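PDB 1NI3: Obg-like ATPase 1 from Schizosaccharomyces pombe, which hydrolyses ATP and, less efficiently, GTP in a magnesium-dependent manner and negatively regulates the G2/M transition of the cell cycle. Local coordinates for residues K161-E164 and G165-I169; K182-E185 and Q186-E190. All blocks are in the same frame, centred on the assembly; numbering follows the deposited sequence.

Contact 1 (K161-E164 and G165-I169)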
# COMPACT_ATOMS: atom_id res chain seq x y z
N LYS A 161 15.90 -2.49 23.06
CA LYS A 161 16.59 -3.77 23.11
C LYS A 161 17.72 -3.83 22.11
O LYS A 161 18.86 -4.11 22.46
CB LYS A 161 15.59 -4.91 22.88
CG LYS A 161 16.16 -6.30 23.09
CD LYS A 161 17.01 -6.75 21.91
CE LYS A 161 17.79 -8.04 22.17
NZ LYS A 161 18.49 -8.52 20.92
N HIS A 162 17.40 -3.56 20.85
CA HIS A 162 18.42 -3.60 19.81
C HIS A 162 19.57 -2.65 20.16
O HIS A 162 20.74 -2.99 19.98
CB HIS A 162 17.80 -3.20 18.46
CG HIS A 162 18.75 -3.31 17.31
ND1 HIS A 162 19.78 -2.42 17.11
CD2 HIS A 162 18.86 -4.25 16.34
CE1 HIS A 162 20.48 -2.81 16.06
NE2 HIS A 162 19.94 -3.92 15.58
N LEU A 163 19.22 -1.47 20.66
CA LEU A 163 20.20 -0.47 21.06
C LEU A 163 21.03 -1.04 22.21
O LEU A 163 22.23 -0.81 22.30
CB LEU A 163 19.50 0.81 21.50
CG LEU A 163 20.40 1.94 21.99
CD1 LEU A 163 21.55 2.16 21.03
CD2 LEU A 163 19.57 3.20 22.14
N GLU A 164 20.37 -1.78 23.09
CA GLU A 164 21.04 -2.42 24.21
C GLU A 164 22.09 -3.38 23.66
O GLU A 164 23.19 -3.49 24.20
CB GLU A 164 20.03 -3.18 25.06
CG GLU A 164 20.52 -4.54 25.57
CD GLU A 164 19.41 -5.57 25.67
OE1 GLU A 164 18.50 -5.40 26.51
OE2 GLU A 164 19.44 -6.56 24.90
N GLY A 165 21.75 -4.06 22.57
CA GLY A 165 22.67 -5.01 21.97
C GLY A 165 23.93 -4.40 21.40
O GLY A 165 25.02 -4.97 21.48
N LEU A 166 23.79 -3.21 20.81
CA LEU A 166 24.92 -2.51 20.23
C LEU A 166 25.83 -1.88 21.27
O LEU A 166 26.99 -1.60 20.98
CB LEU A 166 24.44 -1.44 19.25
CG LEU A 166 23.86 -1.93 17.93
CD1 LEU A 166 23.39 -0.73 17.13
CD2 LEU A 166 24.92 -2.71 17.15
N ARG A 167 25.32 -1.66 22.47
CA ARG A 167 26.14 -1.06 23.52
C ARG A 167 27.20 -2.07 23.96
O ARG A 167 28.28 -1.70 24.43
CB ARG A 167 25.27 -0.66 24.72
CG ARG A 167 24.21 0.37 24.38
CD ARG A 167 23.19 0.49 25.52
NE ARG A 167 21.99 1.21 25.10
CZ ARG A 167 20.85 1.23 25.79
NH1 ARG A 167 20.76 0.57 26.94
NH2 ARG A 167 19.81 1.91 25.34
N LYS A 168 26.88 -3.35 23.79
CA LYS A 168 27.81 -4.43 24.14
C LYS A 168 29.11 -4.23 23.36
O LYS A 168 30.09 -3.70 23.89
CB LYS A 168 27.20 -5.79 23.78
CG LYS A 168 26.01 -6.20 24.62
CD LYS A 168 25.48 -7.56 24.19
CE LYS A 168 24.45 -8.08 25.17
NZ LYS A 168 25.02 -8.18 26.53
N ILE A 169 29.10 -4.63 22.09
CA ILE A 169 30.27 -4.51 21.23
C ILE A 169 30.64 -3.05 20.98
O ILE A 169 30.51 -2.57 19.86
CB ILE A 169 30.02 -5.17 19.84
CG1 ILE A 169 29.23 -6.48 20.00
CG2 ILE A 169 31.36 -5.43 19.14
CD1 ILE A 169 27.72 -6.27 20.14
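Gly165 N and Leu166 N bond to the carbonyls of Lys161 and His162, continuing the alpha-helical pattern through the last turns of helix 140-168. Gly165 N lies 2.9 Å from Lys161 O, and Leu166 N lies 3.2 Å from His162 O. From Leu166 on, i to i+3 bonds join the i to i+4 ones: Leu166 N makes a further weak bond to Leu163 O, and Arg167 N, whose bond to Leu163 O is weak, also donates to Glu164 O over 3.3 Å. This last bond reaches the oxygen from above the carbonyl plane, about 70° out of it. The amide of Arg167 is thus shared between carbonyls three and four residues back.

Arg167 and Leu163 make the main side-chain contact on one side of the turn. With CG beside its own backbone N (chi1 -61°) and the chain extended from there to NE, Arg167 runs back along the helix over the preceding turn. Its guanidinium lays one face over Glu164 CA, while Leu163 CD2 meets the edge in plane and Leu163 CG comes within 3.4 Å of Arg167 NH2. On another side of the helix, Leu166 CD1 touches the edge of the imidazole, 3.7 Å from His162 CE1, an apolar contact one turn apart.

Leu163 is buried against helix 179-199, where it packs on Gln186, Ile189 and Glu190, and Arg167 also rests on Gln186. Glu160 adds a weak, long ion pair to Arg167 NH2. The carboxylate of Glu164 stays apart from the basic groups, with Glu164 OE1 6.4 Å from Arg167 NH1. Any attraction between these charges would therefore act at a distance, and the arginine meets this turn by van der Waals contact, through its aliphatic chain and one guanidinium face touched off-centre, rather than by a salt bridge to Glu164.

Contact 2 (K182-E185 and Q186-E190)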
# COMPACT_ATOMS: atom_id res chain seq x y z
N LYS A 182 30.55 1.05 13.64
CA LYS A 182 29.34 0.62 14.31
C LYS A 182 28.83 1.66 15.31
O LYS A 182 27.64 1.71 15.60
CB LYS A 182 29.57 -0.72 15.01
CG LYS A 182 30.11 -1.80 14.08
CD LYS A 182 30.23 -3.13 14.79
CE LYS A 182 30.95 -4.16 13.94
NZ LYS A 182 31.08 -5.45 14.66
N LYS A 183 29.73 2.49 15.82
CA LYS A 183 29.33 3.53 16.78
C LYS A 183 28.41 4.55 16.13
O LYS A 183 27.40 4.95 16.72
CB LYS A 183 30.57 4.25 17.35
CG LYS A 183 31.50 3.37 18.17
CD LYS A 183 32.67 4.18 18.70
CE LYS A 183 33.78 3.30 19.27
NZ LYS A 183 33.34 2.43 20.40
N GLU A 184 28.75 4.98 14.92
CA GLU A 184 27.94 5.95 14.19
C GLU A 184 26.52 5.40 14.12
O GLU A 184 25.55 6.15 14.20
CB GLU A 184 28.50 6.14 12.77
CG GLU A 184 27.71 7.12 11.89
CD GLU A 184 27.25 6.50 10.56
OE1 GLU A 184 26.71 7.24 9.70
OE2 GLU A 184 27.42 5.28 10.38
N GLU A 185 26.41 4.09 13.97
CA GLU A 185 25.12 3.42 13.88
C GLU A 185 24.36 3.55 15.20
O GLU A 185 23.15 3.77 15.22
CB GLU A 185 25.32 1.93 13.56
CG GLU A 185 24.07 1.26 13.01
CD GLU A 185 24.17 -0.26 12.96
OE1 GLU A 185 25.26 -0.76 12.60
OE2 GLU A 185 23.17 -0.94 13.26
N GLN A 186 25.10 3.39 16.29
CA GLN A 186 24.52 3.48 17.63
C GLN A 186 24.03 4.90 17.88
O GLN A 186 23.00 5.11 18.52
CB GLN A 186 25.56 3.07 18.67
CG GLN A 186 25.03 2.99 20.10
CD GLN A 186 25.82 2.02 20.97
OE1 GLN A 186 25.57 1.91 22.17
NE2 GLN A 186 26.76 1.30 20.36
N ALA A 187 24.77 5.89 17.38
CA ALA A 187 24.38 7.28 17.57
C ALA A 187 23.05 7.53 16.85
O ALA A 187 22.21 8.31 17.33
CB ALA A 187 25.45 8.20 17.04
N ILE A 188 22.88 6.88 15.70
CA ILE A 188 21.68 7.01 14.89
C ILE A 188 20.52 6.26 15.54
O ILE A 188 19.43 6.80 15.70
CB ILE A 188 21.93 6.47 13.48
CG1 ILE A 188 23.02 7.31 12.83
CG2 ILE A 188 20.64 6.49 12.67
CD1 ILE A 188 23.45 6.84 11.46
N ILE A 189 20.75 5.00 15.90
CA ILE A 189 19.70 4.23 16.54
C ILE A 189 19.22 5.05 17.73
O ILE A 189 18.03 5.02 18.08
CB ILE A 189 20.21 2.86 17.04
CG1 ILE A 189 20.01 1.81 15.95
CG2 ILE A 189 19.47 2.46 18.31
CD1 ILE A 189 20.73 2.10 14.68
N GLU A 190 20.15 5.76 18.36
CA GLU A 190 19.84 6.59 19.51
C GLU A 190 18.79 7.63 19.13
O GLU A 190 17.80 7.82 19.85
CB GLU A 190 21.11 7.30 19.98
CG GLU A 190 21.13 7.65 21.46
CD GLU A 190 21.13 6.41 22.34
OE1 GLU A 190 20.04 6.03 22.83
OE2 GLU A 190 22.21 5.81 22.53
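Glu185 O accepts a short, nearly straight bond from Ile189 N, 2.8 Å long with an N-H...O angle of 172°. The same oxygen is flanked by the Ile189 side chain, whose CD1 also touches Glu185 CG at 3.8 Å, the glutamate and isoleucine side chains running alongside one another. Ala187 N is held by Lys183 O at 2.9 Å, and bonds from Gln186 N to Lys182 O and from Ile188 N to Glu184 O complete four successive i to i+4 links.

Ile188 leans back over the preceding turn. CG1 sits beside its backbone N (chi1 -62°), which carries CD1 to 3.7 Å from Glu184 OE1; the glutamate, bent at chi2, runs alongside it. Glu184 OE2 has a weak, long ion pair with Arg211. Gln186 instead sends its amide out of the turn: NE2 is satisfied by Thr170 OG1 and, weakly, by the backbone oxygen of Leu166 in helix 140-168.

Ile188 and Ile189 are buried, both packing on Ile215 of helix 210-217. Exposed Ala187 and partly exposed Lys183 fall on the far side of the helix, and Lys182 and Glu184 flank the buried strip. This is the pattern of an amphipathic alpha-helix, here the second arm of a helical hairpin consistent with the coiled-coil arm of YchF proteins, which projects from the G domain.

Overall arrangement
Contact 1 comes first along the chain, near the C-terminal end of helix 140-168, and contact 2 follows in the next helix, 179-199. Their centres are about 10 Å apart, and the two turns pack directly on each other. The segment joining the helices turns the chain back, making a helical hairpin whose arms meet through these residues. The centres of contacts 1 and 2 lie about 32 and 30 Å from the centre of the chain and away from the predicted ATP-binding site, so they belong to a projecting helical part of the OBG-type G region rather than to its probable nucleotide-binding centre.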